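Interphotoreceptor retinoid-binding protein (Xenopus laevis, PDB 1J7X) probably binds retinoids, and perhaps other hydrophobic ligands, in the matrix between photoreceptors and pigment epithelium, serving their transport in the visual cycle. Local coordinates at residues 17-22 and 56-61; 60-65 and 270-275; 173-178 and 221-226; 216-221 and 235-240; 241-246 and 261-266. All blocks are in the same frame, centred on the assembly; numbering follows the deposited sequence.

Interaction 1 of 5, residues 17-22 and 56-61; sequences NNYAFS and SLTEDP
A single carboxylate oxygen, Asp60 OD2, is almost the whole meeting point here: the rings of Tyr19 and Phe21 both bring an edge to it. Tyr19 OH donates to Asp60 OD2 at 2.7 Å, and the oxygen receives it with its anti lone pair, on the side away from OD1, which Arg62 NE holds in a salt bridge. The two side chains approach from opposite directions. With CG anti to the backbone N (chi1 180°), the phenol points at the second segment, and its ring plane lies 36° from that of the carboxylate. Phe21 stands nearly perpendicular to the same group, at 86°, its CD2 3.7 Å from Asp60 OD2, so a rim of weakly positive C-H groups faces the acid. The backbone N of Phe21 sits over the centre of the Tyr19 ring, 3.8 Å above its plane. On the other segment the CB of Thr58 lies 3.6 Å from Tyr19 OH. Thr58 OG1 accepts from Asp60 N at 3.3 Å and is also hydrogen-bonded to Leu54 O one helical turn back. Arg24 adds a weak hydrogen bond from NH1 to Tyr19 OH and a cation-pi contact to Phe21. All four touching residues are buried. The result is an ST turn at the end of helix 43-58 pinned to the end of helix 2-18, in the region that matches the N-terminal domain of eukaryotic IRBP.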
# COMPACT_ATOMS: atom_id res chain seq x y z
N ASN A 17 -15.53 -7.31 -17.28
CA ASN A 17 -14.25 -7.05 -17.91
C ASN A 17 -13.14 -6.52 -17.00
O ASN A 17 -12.00 -6.65 -17.36
CB ASN A 17 -14.45 -6.09 -18.99
CG ASN A 17 -15.39 -6.65 -20.07
OD1 ASN A 17 -15.18 -7.79 -20.54
ND2 ASN A 17 -16.39 -5.86 -20.44
N ASN A 18 -13.49 -6.03 -15.83
CA ASN A 18 -12.45 -5.42 -14.95
C ASN A 18 -12.27 -5.92 -13.52
O ASN A 18 -11.18 -5.79 -12.97
CB ASN A 18 -12.65 -3.93 -14.94
CG ASN A 18 -12.76 -3.34 -16.36
OD1 ASN A 18 -13.86 -3.12 -16.89
ND2 ASN A 18 -11.67 -2.96 -16.88
N TYR A 19 -13.32 -6.45 -12.92
CA TYR A 19 -13.27 -6.78 -11.48
C TYR A 19 -12.21 -7.84 -11.23
O TYR A 19 -12.29 -8.97 -11.78
CB TYR A 19 -14.64 -7.28 -11.02
CG TYR A 19 -14.71 -7.65 -9.59
CD1 TYR A 19 -14.09 -6.85 -8.62
CD2 TYR A 19 -15.41 -8.73 -9.15
CE1 TYR A 19 -14.19 -7.12 -7.31
CE2 TYR A 19 -15.40 -9.08 -7.79
CZ TYR A 19 -14.86 -8.18 -6.85
OH TYR A 19 -14.91 -8.52 -5.52
N ALA A 20 -11.27 -7.52 -10.35
CA ALA A 20 -10.17 -8.46 -10.06
C ALA A 20 -10.56 -9.90 -9.79
O ALA A 20 -9.82 -10.81 -10.13
CB ALA A 20 -9.38 -8.00 -8.90
N PHE A 21 -11.68 -10.12 -9.12
CA PHE A 21 -12.13 -11.46 -8.76
C PHE A 21 -13.06 -11.99 -9.89
O PHE A 21 -14.23 -12.09 -9.69
CB PHE A 21 -12.87 -11.47 -7.47
CG PHE A 21 -12.01 -11.44 -6.23
CD1 PHE A 21 -11.25 -12.53 -5.88
CD2 PHE A 21 -11.99 -10.34 -5.40
CE1 PHE A 21 -10.54 -12.53 -4.81
CE2 PHE A 21 -11.24 -10.34 -4.31
CZ PHE A 21 -10.51 -11.41 -3.99
N SER A 22 -12.48 -12.34 -11.04
CA SER A 22 -13.24 -12.93 -12.17
C SER A 22 -14.16 -14.09 -11.84
O SER A 22 -15.28 -14.24 -12.44
CB SER A 22 -12.27 -13.23 -13.30
OG SER A 22 -11.46 -14.33 -12.95
N SER A 56 -22.82 -8.00 -0.11
CA SER A 56 -23.32 -9.30 0.33
C SER A 56 -22.80 -10.43 -0.48
O SER A 56 -22.46 -11.51 -0.03
CB SER A 56 -24.83 -9.29 0.29
OG SER A 56 -25.32 -8.38 1.23
N LEU A 57 -22.63 -10.17 -1.74
CA LEU A 57 -22.17 -11.13 -2.65
C LEU A 57 -20.70 -11.20 -2.81
O LEU A 57 -20.22 -12.28 -3.22
CB LEU A 57 -22.74 -10.78 -4.01
CG LEU A 57 -24.26 -10.82 -4.07
CD1 LEU A 57 -24.73 -10.50 -5.47
CD2 LEU A 57 -24.69 -12.32 -3.69
N THR A 58 -19.95 -10.12 -2.52
CA THR A 58 -18.47 -10.16 -2.70
C THR A 58 -17.65 -9.95 -1.46
O THR A 58 -16.50 -10.34 -1.40
CB THR A 58 -17.97 -9.06 -3.70
OG1 THR A 58 -18.21 -7.76 -3.12
CG2 THR A 58 -18.80 -9.14 -5.03
N GLU A 59 -18.16 -9.25 -0.47
CA GLU A 59 -17.38 -8.99 0.72
C GLU A 59 -16.11 -8.32 0.37
O GLU A 59 -15.05 -8.65 0.92
CB GLU A 59 -17.14 -10.24 1.56
CG GLU A 59 -18.47 -10.82 2.12
CD GLU A 59 -18.17 -11.98 3.13
OE1 GLU A 59 -17.19 -12.68 2.96
OE2 GLU A 59 -18.88 -12.13 4.11
N ASP A 60 -16.18 -7.44 -0.60
CA ASP A 60 -15.05 -6.70 -1.12
C ASP A 60 -15.36 -5.26 -1.08
O ASP A 60 -15.82 -4.67 -2.08
CB ASP A 60 -14.76 -7.19 -2.55
CG ASP A 60 -13.53 -6.60 -3.15
OD1 ASP A 60 -12.89 -5.70 -2.59
OD2 ASP A 60 -13.10 -7.00 -4.30
N PRO A 61 -14.94 -4.59 0.00
CA PRO A 61 -15.14 -3.15 0.16
C PRO A 61 -14.53 -2.20 -0.91
O PRO A 61 -14.91 -1.03 -0.97
CB PRO A 61 -14.50 -2.83 1.57
CG PRO A 61 -14.40 -4.10 2.25
CD PRO A 61 -14.23 -5.19 1.14

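Interaction 2 of 5, residues 60-65 and 270-275; sequences DPRLVL and YWLGGG
A type I beta turn at 60-63 faces the irregular loop 270-275, Asp60 and Leu272 being the nearest CA pair at 6.8 Å. Leu272 CD1 lies over one face of the Arg62 guanidinium, 3.5 Å above the plane, and the two side chains cross at about a right angle. Nearer the backbone, Arg62 CG packs 3.2 Å from Leu272 O. A bend at chi3 of Arg62 (-60°) turns the guanidinium side-on to Asp60: Arg62 NE reaches Asp60 OD1 at 2.9 Å, nearly straight at 174°, and Arg62 NH2 reaches Asp60 OD2, also at 2.9 Å. Asp60 OD1 takes the backbone N of Arg62 too, and OD2 also accepts from Tyr19 OH. A water joins Arg62 NH1 (3.0 Å) to Trp271 O (2.9 Å). Asn262 OD1 accepts from Arg62 NH2, which with the grip on Asp60 fixes the group's rotation. The motif is an Asx turn with a bidentate salt bridge, joining the turn before strand 64-67 to the loop after strand 254-265.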
# COMPACT_ATOMS: atom_id res chain seq x y z
N ASP A 60 -16.18 -7.44 -0.60
CA ASP A 60 -15.05 -6.70 -1.12
C ASP A 60 -15.36 -5.26 -1.08
O ASP A 60 -15.82 -4.67 -2.08
CB ASP A 60 -14.76 -7.19 -2.55
CG ASP A 60 -13.53 -6.60 -3.15
OD1 ASP A 60 -12.89 -5.70 -2.59
OD2 ASP A 60 -13.10 -7.00 -4.30
N PRO A 61 -14.94 -4.59 0.00
CA PRO A 61 -15.14 -3.15 0.16
C PRO A 61 -14.53 -2.20 -0.91
O PRO A 61 -14.91 -1.03 -0.97
CB PRO A 61 -14.50 -2.83 1.57
CG PRO A 61 -14.40 -4.10 2.25
CD PRO A 61 -14.23 -5.19 1.14
N ARG A 62 -13.64 -2.72 -1.73
CA ARG A 62 -12.98 -1.93 -2.76
C ARG A 62 -13.94 -1.59 -3.92
O ARG A 62 -13.79 -0.59 -4.58
CB ARG A 62 -11.75 -2.67 -3.27
CG ARG A 62 -10.68 -3.03 -2.26
CD ARG A 62 -9.62 -3.88 -2.83
NE ARG A 62 -10.19 -5.14 -3.34
CZ ARG A 62 -9.59 -5.94 -4.15
NH1 ARG A 62 -8.30 -5.77 -4.42
NH2 ARG A 62 -10.25 -6.95 -4.65
N LEU A 63 -14.93 -2.47 -4.16
CA LEU A 63 -15.90 -2.35 -5.20
C LEU A 63 -17.01 -1.56 -4.61
O LEU A 63 -17.78 -2.05 -3.77
CB LEU A 63 -16.38 -3.76 -5.61
CG LEU A 63 -17.51 -3.88 -6.55
CD1 LEU A 63 -17.08 -3.17 -7.83
CD2 LEU A 63 -17.92 -5.35 -6.80
N VAL A 64 -17.16 -0.33 -5.08
CA VAL A 64 -18.19 0.52 -4.58
C VAL A 64 -18.72 1.59 -5.54
O VAL A 64 -17.94 2.24 -6.28
CB VAL A 64 -17.73 1.23 -3.26
CG1 VAL A 64 -16.39 1.82 -3.47
CG2 VAL A 64 -18.75 2.24 -2.73
N LEU A 65 -20.02 1.71 -5.56
CA LEU A 65 -20.68 2.74 -6.33
C LEU A 65 -20.73 3.98 -5.50
O LEU A 65 -21.13 3.96 -4.32
CB LEU A 65 -22.09 2.38 -6.72
CG LEU A 65 -22.24 1.39 -7.90
CD1 LEU A 65 -22.09 -0.03 -7.55
CD2 LEU A 65 -23.68 1.53 -8.59
N TYR A 270 -5.34 -12.67 0.45
CA TYR A 270 -5.66 -11.55 -0.43
C TYR A 270 -5.86 -10.29 0.41
O TYR A 270 -6.70 -10.25 1.33
CB TYR A 270 -7.02 -11.82 -1.16
CG TYR A 270 -6.93 -12.84 -2.24
CD1 TYR A 270 -6.67 -14.19 -1.93
CD2 TYR A 270 -7.07 -12.47 -3.52
CE1 TYR A 270 -6.59 -15.14 -2.96
CE2 TYR A 270 -6.95 -13.40 -4.56
CZ TYR A 270 -6.77 -14.73 -4.26
OH TYR A 270 -6.66 -15.75 -5.20
N TRP A 271 -5.09 -9.27 0.15
CA TRP A 271 -5.28 -8.03 0.87
C TRP A 271 -6.29 -7.15 0.19
O TRP A 271 -6.10 -6.74 -0.98
CB TRP A 271 -3.93 -7.32 0.94
CG TRP A 271 -3.94 -6.20 1.92
CD1 TRP A 271 -4.73 -6.00 2.96
CD2 TRP A 271 -3.09 -5.05 1.82
NE1 TRP A 271 -4.47 -4.75 3.53
CE2 TRP A 271 -3.41 -4.19 2.86
CE3 TRP A 271 -2.07 -4.67 0.96
CZ2 TRP A 271 -2.73 -3.02 3.08
CZ3 TRP A 271 -1.36 -3.45 1.24
CH2 TRP A 271 -1.73 -2.68 2.24
N LEU A 272 -7.37 -6.84 0.87
CA LEU A 272 -8.39 -6.00 0.32
C LEU A 272 -8.16 -4.46 0.60
O LEU A 272 -9.03 -3.63 0.37
CB LEU A 272 -9.73 -6.41 0.84
CG LEU A 272 -10.19 -7.81 0.42
CD1 LEU A 272 -9.94 -8.05 -1.06
CD2 LEU A 272 -9.51 -8.83 1.19
N GLY A 273 -7.02 -4.13 1.19
CA GLY A 273 -6.70 -2.76 1.48
C GLY A 273 -7.63 -2.20 2.50
O GLY A 273 -8.07 -2.86 3.39
N GLY A 274 -7.97 -0.99 2.34
CA GLY A 274 -8.84 -0.34 3.33
C GLY A 274 -8.03 0.11 4.56
O GLY A 274 -8.64 0.67 5.47
N GLY A 275 -6.70 -0.19 4.57
CA GLY A 275 -5.79 0.23 5.64
C GLY A 275 -5.02 -0.89 6.25
O GLY A 275 -5.56 -1.93 6.54
O HOH W 1 -6.29 -4.39 -2.69

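Interaction 3 of 5, residues 173-178 and 221-226; sequences HLFTLH and AYLMQS
Leu223, Phe175 and Leu174 carry this contact, in which helix 216-226 packs against strand 173-179 at a classic beta bulge: Leu174 and Phe175 both face Val188 on the neighbouring antiparallel strand. Leu223 gives up the most surface, and its two methyls divide the work. Leu223 CD1 lies 3.6 Å from Phe175 CD1 and 3.8 Å from Phe175 CE1. Leu223 CD2 turns to the backbone, 3.4 Å from Leu174 O, and touches Phe175 CD1 as well. The isobutyl group therefore spans the bulge, one branch on the aromatic ring and the other on a peptide oxygen. Phe175 CG sits between its own backbone N and carbonyl carbon (chi1 58°), which swings the ring in from the strand to cross the leucine at about a right angle. Phe263 of the adjoining strand stacks on the same ring and touches Leu223 too, making a small hydrophobic cluster beneath the helix. Leu174 takes part mainly through its backbone; its side chain runs instead to Pro159 and Leu162 of helix 158-163, and Leu162 packs on Leu223 as well. All three residues are buried, yet the carbonyl oxygen beside the methyl also has a polar partner, a water that donates to Leu174 O at 2.8 Å. The same water lies 2.5 Å from Ser226 OG, an unusually short approach that leaves the bridge to the helix tentative.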
# COMPACT_ATOMS: atom_id res chain seq x y z
N HIS A 173 9.67 -14.49 -1.89
CA HIS A 173 8.49 -14.07 -2.60
C HIS A 173 7.83 -13.01 -1.67
O HIS A 173 7.74 -13.21 -0.50
CB HIS A 173 7.51 -15.25 -2.69
CG HIS A 173 6.13 -14.87 -3.13
ND1 HIS A 173 5.83 -14.32 -4.34
CD2 HIS A 173 4.94 -15.10 -2.52
CE1 HIS A 173 4.51 -14.18 -4.45
NE2 HIS A 173 3.96 -14.65 -3.36
N LEU A 174 7.46 -11.93 -2.26
CA LEU A 174 6.85 -10.84 -1.45
C LEU A 174 5.34 -10.87 -1.59
O LEU A 174 4.63 -10.81 -0.60
CB LEU A 174 7.40 -9.52 -1.93
CG LEU A 174 8.90 -9.44 -1.77
CD1 LEU A 174 9.36 -8.06 -2.41
CD2 LEU A 174 9.38 -9.61 -0.42
N PHE A 175 4.86 -10.89 -2.79
CA PHE A 175 3.44 -10.92 -3.09
C PHE A 175 3.31 -11.23 -4.58
O PHE A 175 4.31 -11.28 -5.31
CB PHE A 175 2.74 -9.56 -2.80
CG PHE A 175 3.34 -8.37 -3.57
CD1 PHE A 175 4.44 -7.74 -3.09
CD2 PHE A 175 2.79 -7.95 -4.76
CE1 PHE A 175 5.04 -6.64 -3.82
CE2 PHE A 175 3.27 -6.83 -5.47
CZ PHE A 175 4.38 -6.18 -5.02
N THR A 176 2.10 -11.50 -5.01
CA THR A 176 1.76 -11.73 -6.33
C THR A 176 0.61 -10.85 -6.71
O THR A 176 -0.31 -10.73 -5.93
CB THR A 176 1.30 -13.25 -6.52
OG1 THR A 176 2.45 -14.06 -6.30
CG2 THR A 176 0.91 -13.53 -7.91
N LEU A 177 0.71 -10.21 -7.86
CA LEU A 177 -0.30 -9.35 -8.37
C LEU A 177 -1.05 -10.10 -9.42
O LEU A 177 -0.44 -10.84 -10.23
CB LEU A 177 0.30 -8.11 -9.00
CG LEU A 177 0.80 -7.07 -8.02
CD1 LEU A 177 0.97 -5.78 -8.73
CD2 LEU A 177 -0.14 -6.86 -6.83
N HIS A 178 -2.37 -10.00 -9.35
CA HIS A 178 -3.26 -10.54 -10.37
C HIS A 178 -4.00 -9.37 -10.93
O HIS A 178 -4.83 -8.78 -10.26
CB HIS A 178 -4.22 -11.60 -9.80
N ALA A 221 4.63 -1.21 4.63
CA ALA A 221 4.28 -1.58 6.01
C ALA A 221 3.57 -2.99 6.05
O ALA A 221 3.85 -3.88 6.89
CB ALA A 221 3.36 -0.55 6.70
N TYR A 222 2.62 -3.09 5.15
CA TYR A 222 1.85 -4.38 5.05
C TYR A 222 2.78 -5.59 4.83
O TYR A 222 2.73 -6.61 5.54
CB TYR A 222 0.79 -4.30 3.96
CG TYR A 222 -0.03 -5.54 3.88
CD1 TYR A 222 -1.08 -5.78 4.75
CD2 TYR A 222 0.33 -6.53 2.97
CE1 TYR A 222 -1.81 -7.04 4.67
CE2 TYR A 222 -0.36 -7.78 2.94
CZ TYR A 222 -1.45 -7.98 3.78
OH TYR A 222 -2.13 -9.18 3.75
N LEU A 223 3.68 -5.39 3.86
CA LEU A 223 4.65 -6.44 3.51
C LEU A 223 5.63 -6.75 4.59
O LEU A 223 5.90 -7.97 4.92
CB LEU A 223 5.34 -6.09 2.18
CG LEU A 223 4.39 -6.21 1.03
CD1 LEU A 223 5.12 -5.69 -0.18
CD2 LEU A 223 3.94 -7.73 0.75
N MSE A 224 6.07 -5.74 5.33
CA MSE A 224 6.93 -5.98 6.47
C MSE A 224 6.17 -6.75 7.50
O MSE A 224 6.76 -7.59 8.19
CB MSE A 224 7.56 -4.69 7.05
CG MSE A 224 9.17 -4.88 7.26
SE MSE A 224 10.25 -4.86 6.06
CE MSE A 224 10.26 -6.15 5.69
N GLN A 225 4.87 -6.46 7.59
CA GLN A 225 4.06 -7.23 8.55
C GLN A 225 3.76 -8.65 8.11
O GLN A 225 3.86 -9.58 8.87
CB GLN A 225 2.71 -6.38 8.79
CG GLN A 225 1.82 -7.04 9.79
CD GLN A 225 0.51 -6.27 9.94
OE1 GLN A 225 -0.24 -6.15 8.95
NE2 GLN A 225 0.34 -5.60 11.09
N SER A 226 3.40 -8.84 6.84
CA SER A 226 3.05 -10.12 6.31
C SER A 226 4.24 -11.11 6.29
O SER A 226 4.10 -12.37 6.37
CB SER A 226 2.46 -9.95 4.90
OG SER A 226 3.42 -9.51 3.98
O HOH W 2 4.10 -11.09 2.10

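Interaction 4 of 5, residues 216-221 and 235-240; sequences AAEEFA and EITSGN
Glu218 puts both carboxylate oxygens into the loop 235-240, where three hydrogen bonds take them up. Glu218 OE1 accepts two: Thr237 OG1 donates from the anti side at 2.6 Å, and Gly239 N from the syn side at 2.8 Å. The two donors approach from the same face of the carboxylate plane, 28° and 30° out of it. Glu218 OE2 uses its syn lone pair for Asn240 N, 2.9 Å away, so the two backbone amides meet different oxygens of one acid. The Glu218 chain, extended beyond CG, runs out from the helix and slides past Thr237 in the opposite direction. This carboxylate binds the peptide N-H groups of the loop that follows strand 231-234 to helix 216-226, in the alpha/beta domain of the ClpP/crotonase clan. Thr237 OG1 is engaged a second time, by Val276 N, and Ser238 OG by Thr213 O; the latter hydroxyl also lies 3.1 Å from Glu218 OE2. Gly239, with positive phi, brings the chain round so that its own N-H and the next both turn toward the acid. Not every neighbour is favourable: Asn240 O, another acceptor, stands 3.0 Å from Glu218 OE2, a closeness probably offset by the three donors.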
# COMPACT_ATOMS: atom_id res chain seq x y z
N ALA A 216 2.19 3.39 -1.60
CA ALA A 216 3.43 2.61 -1.48
C ALA A 216 3.85 2.40 -0.04
O ALA A 216 4.48 1.40 0.33
CB ALA A 216 4.56 3.20 -2.26
N ALA A 217 3.63 3.43 0.83
CA ALA A 217 4.00 3.29 2.25
C ALA A 217 3.19 2.19 2.94
O ALA A 217 3.70 1.52 3.81
CB ALA A 217 3.90 4.66 2.97
N GLU A 218 1.92 2.12 2.60
CA GLU A 218 1.05 1.07 3.16
C GLU A 218 1.49 -0.34 2.72
O GLU A 218 1.58 -1.23 3.49
CB GLU A 218 -0.41 1.35 2.73
CG GLU A 218 -1.00 2.65 3.25
CD GLU A 218 -2.50 2.82 2.87
OE1 GLU A 218 -3.40 2.14 3.56
OE2 GLU A 218 -2.81 3.54 1.89
N GLU A 219 1.87 -0.41 1.43
CA GLU A 219 2.36 -1.66 0.87
C GLU A 219 3.57 -2.11 1.55
O GLU A 219 3.69 -3.27 1.94
CB GLU A 219 2.58 -1.58 -0.61
CG GLU A 219 1.30 -1.65 -1.41
CD GLU A 219 1.51 -1.64 -2.97
OE1 GLU A 219 2.56 -2.14 -3.41
OE2 GLU A 219 0.56 -1.13 -3.68
N PHE A 220 4.47 -1.16 1.79
CA PHE A 220 5.76 -1.46 2.53
C PHE A 220 5.49 -1.95 3.91
O PHE A 220 6.05 -3.02 4.36
CB PHE A 220 6.73 -0.25 2.54
CG PHE A 220 7.97 -0.51 3.26
CD1 PHE A 220 9.01 -1.10 2.67
CD2 PHE A 220 8.13 -0.09 4.59
CE1 PHE A 220 10.16 -1.45 3.46
CE2 PHE A 220 9.25 -0.31 5.26
CZ PHE A 220 10.27 -0.98 4.71
N ALA A 221 4.63 -1.21 4.63
CA ALA A 221 4.28 -1.58 6.01
C ALA A 221 3.57 -2.99 6.05
O ALA A 221 3.85 -3.88 6.89
CB ALA A 221 3.36 -0.55 6.70
N GLU A 235 -1.58 4.01 13.90
CA GLU A 235 -2.97 4.04 13.49
C GLU A 235 -3.21 3.14 12.25
O GLU A 235 -2.34 2.89 11.44
CB GLU A 235 -3.41 5.42 13.17
CG GLU A 235 -3.21 6.39 14.35
CD GLU A 235 -3.40 7.82 13.97
OE1 GLU A 235 -3.30 8.20 12.75
OE2 GLU A 235 -3.53 8.67 14.90
N ILE A 236 -4.47 2.80 12.02
CA ILE A 236 -4.85 2.10 10.80
C ILE A 236 -4.60 3.12 9.67
O ILE A 236 -4.90 4.34 9.81
CB ILE A 236 -6.36 1.72 10.84
CG1 ILE A 236 -6.56 0.69 11.88
CG2 ILE A 236 -6.81 1.25 9.55
CD1 ILE A 236 -8.04 0.57 12.35
N THR A 237 -4.02 2.67 8.59
CA THR A 237 -3.61 3.57 7.53
C THR A 237 -4.74 4.06 6.63
O THR A 237 -5.88 3.62 6.83
CB THR A 237 -2.46 2.97 6.73
OG1 THR A 237 -2.84 1.80 6.05
CG2 THR A 237 -1.27 2.54 7.71
N SER A 238 -4.42 4.90 5.66
CA SER A 238 -5.42 5.59 4.89
C SER A 238 -6.30 4.73 4.03
O SER A 238 -7.34 5.14 3.76
CB SER A 238 -4.75 6.68 4.01
OG SER A 238 -4.05 6.11 2.97
N GLY A 239 -5.84 3.54 3.62
CA GLY A 239 -6.59 2.68 2.73
C GLY A 239 -6.60 3.14 1.33
O GLY A 239 -7.58 2.91 0.56
N ASN A 240 -5.56 3.84 0.90
CA ASN A 240 -5.48 4.30 -0.47
C ASN A 240 -4.43 3.53 -1.17
O ASN A 240 -3.27 3.86 -1.02
CB ASN A 240 -5.07 5.78 -0.50
CG ASN A 240 -6.08 6.72 0.19
OD1 ASN A 240 -5.76 7.87 0.50
ND2 ASN A 240 -7.30 6.22 0.44

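Interaction 5 of 5, residues 241-246 and 261-266; sequences LMHSKV and INFIDS
His243 meets two neighbours on strand 254-265, Ile261 and Phe263, after a short approach along the chain. Leu241 comes first and, though it does not touch the other segment, lays its CB over the centre of the His243 ring, 4.0 Å above the plane. Met242, present as selenomethionine, follows at the centre of an inverse gamma turn; its carbonyl O lies 4.2 Å from Ile261 CD1, while the end of its own side chain leads away. At His243 the backbone pairs with strand 254-265: Ile261 N donates to His243 O at 3.2 Å, with an N-H...O angle of 143°. The pair belongs to the beta hairpin of strands 244-248 and 254-265, and lies where its first strand is about to begin, in the antiparallel sheet. The imidazole, with CG anti to the carbonyl carbon (chi1 -60°), reaches along the partner strand. Ile261 CG2 lies over one ring face, 4.1 Å from His243 CD2, the two side chains crossing at about a right angle. Farther out, His243 CE1 touches Phe263 CD2 at 3.6 Å. These two rings are nearly parallel, with planes at 28°, but slid apart until they barely overlap, their centroids 5.6 Å from each other. Glu219 of helix 216-226 holds His243 NE2 by a weak hydrogen bond.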
# COMPACT_ATOMS: atom_id res chain seq x y z
N LEU A 241 -4.77 2.48 -1.87
CA LEU A 241 -3.80 1.68 -2.64
C LEU A 241 -4.12 1.87 -4.13
O LEU A 241 -5.25 2.23 -4.50
CB LEU A 241 -3.94 0.21 -2.32
CG LEU A 241 -3.61 -0.22 -0.91
CD1 LEU A 241 -3.79 -1.73 -0.69
CD2 LEU A 241 -2.15 0.08 -0.57
N MSE A 242 -3.15 1.60 -5.00
CA MSE A 242 -3.36 1.83 -6.43
C MSE A 242 -3.79 0.51 -7.08
O MSE A 242 -3.19 0.06 -8.06
CB MSE A 242 -2.05 2.33 -7.04
CG MSE A 242 -1.62 3.64 -6.57
SE MSE A 242 -0.14 4.29 -7.59
CE MSE A 242 -0.96 4.34 -9.18
N HIS A 243 -4.84 -0.13 -6.54
CA HIS A 243 -5.34 -1.38 -7.07
C HIS A 243 -6.68 -1.25 -7.79
O HIS A 243 -7.22 -2.25 -8.23
CB HIS A 243 -5.46 -2.41 -5.94
CG HIS A 243 -4.16 -2.70 -5.26
ND1 HIS A 243 -4.10 -3.34 -4.04
CD2 HIS A 243 -2.88 -2.45 -5.61
CE1 HIS A 243 -2.84 -3.53 -3.69
NE2 HIS A 243 -2.08 -2.95 -4.61
N SER A 244 -7.27 -0.14 -7.88
CA SER A 244 -8.60 0.04 -8.52
C SER A 244 -8.59 1.08 -9.60
O SER A 244 -7.63 1.85 -9.77
CB SER A 244 -9.61 0.43 -7.49
OG SER A 244 -9.57 -0.42 -6.31
N LYS A 245 -9.70 1.14 -10.33
CA LYS A 245 -9.93 2.17 -11.37
C LYS A 245 -11.39 2.59 -11.22
O LYS A 245 -12.25 1.81 -10.75
CB LYS A 245 -9.66 1.58 -12.75
CG LYS A 245 -8.19 1.27 -13.01
CD LYS A 245 -7.87 0.96 -14.49
CE LYS A 245 -6.37 1.13 -14.85
NZ LYS A 245 -6.07 0.94 -16.35
N VAL A 246 -11.66 3.80 -11.60
CA VAL A 246 -12.95 4.35 -11.51
C VAL A 246 -13.61 4.35 -12.89
O VAL A 246 -12.98 4.74 -13.89
CB VAL A 246 -12.93 5.73 -10.95
CG1 VAL A 246 -14.33 6.29 -10.79
CG2 VAL A 246 -12.24 5.70 -9.54
N ILE A 261 -6.95 -5.19 -9.50
CA ILE A 261 -5.85 -5.99 -9.13
C ILE A 261 -6.05 -6.66 -7.83
O ILE A 261 -6.55 -6.01 -6.86
CB ILE A 261 -4.62 -5.01 -8.99
CG1 ILE A 261 -4.08 -4.63 -10.34
CG2 ILE A 261 -3.55 -5.63 -8.15
CD1 ILE A 261 -3.14 -3.47 -10.36
N ASN A 262 -5.61 -7.88 -7.69
CA ASN A 262 -5.65 -8.57 -6.42
C ASN A 262 -4.21 -8.68 -5.97
O ASN A 262 -3.29 -8.87 -6.82
CB ASN A 262 -6.32 -9.99 -6.53
CG ASN A 262 -7.80 -9.93 -6.14
OD1 ASN A 262 -8.22 -8.97 -5.40
ND2 ASN A 262 -8.61 -10.76 -6.73
N PHE A 263 -4.02 -8.54 -4.66
CA PHE A 263 -2.73 -8.53 -4.06
C PHE A 263 -2.66 -9.69 -3.08
O PHE A 263 -3.35 -9.72 -2.02
CB PHE A 263 -2.51 -7.18 -3.35
CG PHE A 263 -1.16 -7.00 -2.71
CD1 PHE A 263 -0.79 -7.72 -1.54
CD2 PHE A 263 -0.32 -6.01 -3.18
CE1 PHE A 263 0.35 -7.31 -0.88
CE2 PHE A 263 0.92 -5.72 -2.61
CZ PHE A 263 1.23 -6.35 -1.40
N ILE A 264 -1.94 -10.75 -3.48
CA ILE A 264 -1.83 -11.96 -2.68
C ILE A 264 -0.49 -12.06 -2.04
O ILE A 264 0.53 -12.04 -2.77
CB ILE A 264 -2.14 -13.26 -3.59
CG1 ILE A 264 -3.38 -13.05 -4.39
CG2 ILE A 264 -2.12 -14.46 -2.71
CD1 ILE A 264 -3.61 -14.16 -5.43
N ASP A 265 -0.45 -11.99 -0.70
CA ASP A 265 0.81 -11.93 0.00
C ASP A 265 1.46 -13.27 0.08
O ASP A 265 0.91 -14.31 -0.41
CB ASP A 265 0.75 -11.28 1.36
CG ASP A 265 -0.10 -12.01 2.30
OD1 ASP A 265 -0.16 -13.36 2.25
OD2 ASP A 265 -0.73 -11.29 3.14
N SER A 266 2.63 -13.25 0.71
CA SER A 266 3.42 -14.49 0.78
C SER A 266 2.80 -15.62 1.63
O SER A 266 3.37 -16.74 1.71
CB SER A 266 4.86 -14.16 1.23
OG SER A 266 4.85 -13.77 2.55

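Interactions 1 and 2 share Asp60; their centres are 9 Å apart, and Phe21 CE2 touches Arg62 NH2 at 3.5 Å. Interaction 5 joins this cluster to the rest: Asn262 OD1 meets Arg62 NH2 at 3.0 Å, and Phe263 O meets Trp271 N at 2.8 Å. Strand 254-265 also neighbours strand 173-179 of interaction 3, and Tyr222 OH, on the helix of interaction 3, lies 2.6 Å from Asp265 OD2. Interactions 3 and 4 share Ala221 on helix 216-226, their centres 12 Å apart. Interaction 1 stays about 8 Å from interaction 4 at the nearest atoms. No bound ligand marks a retinoid site among them.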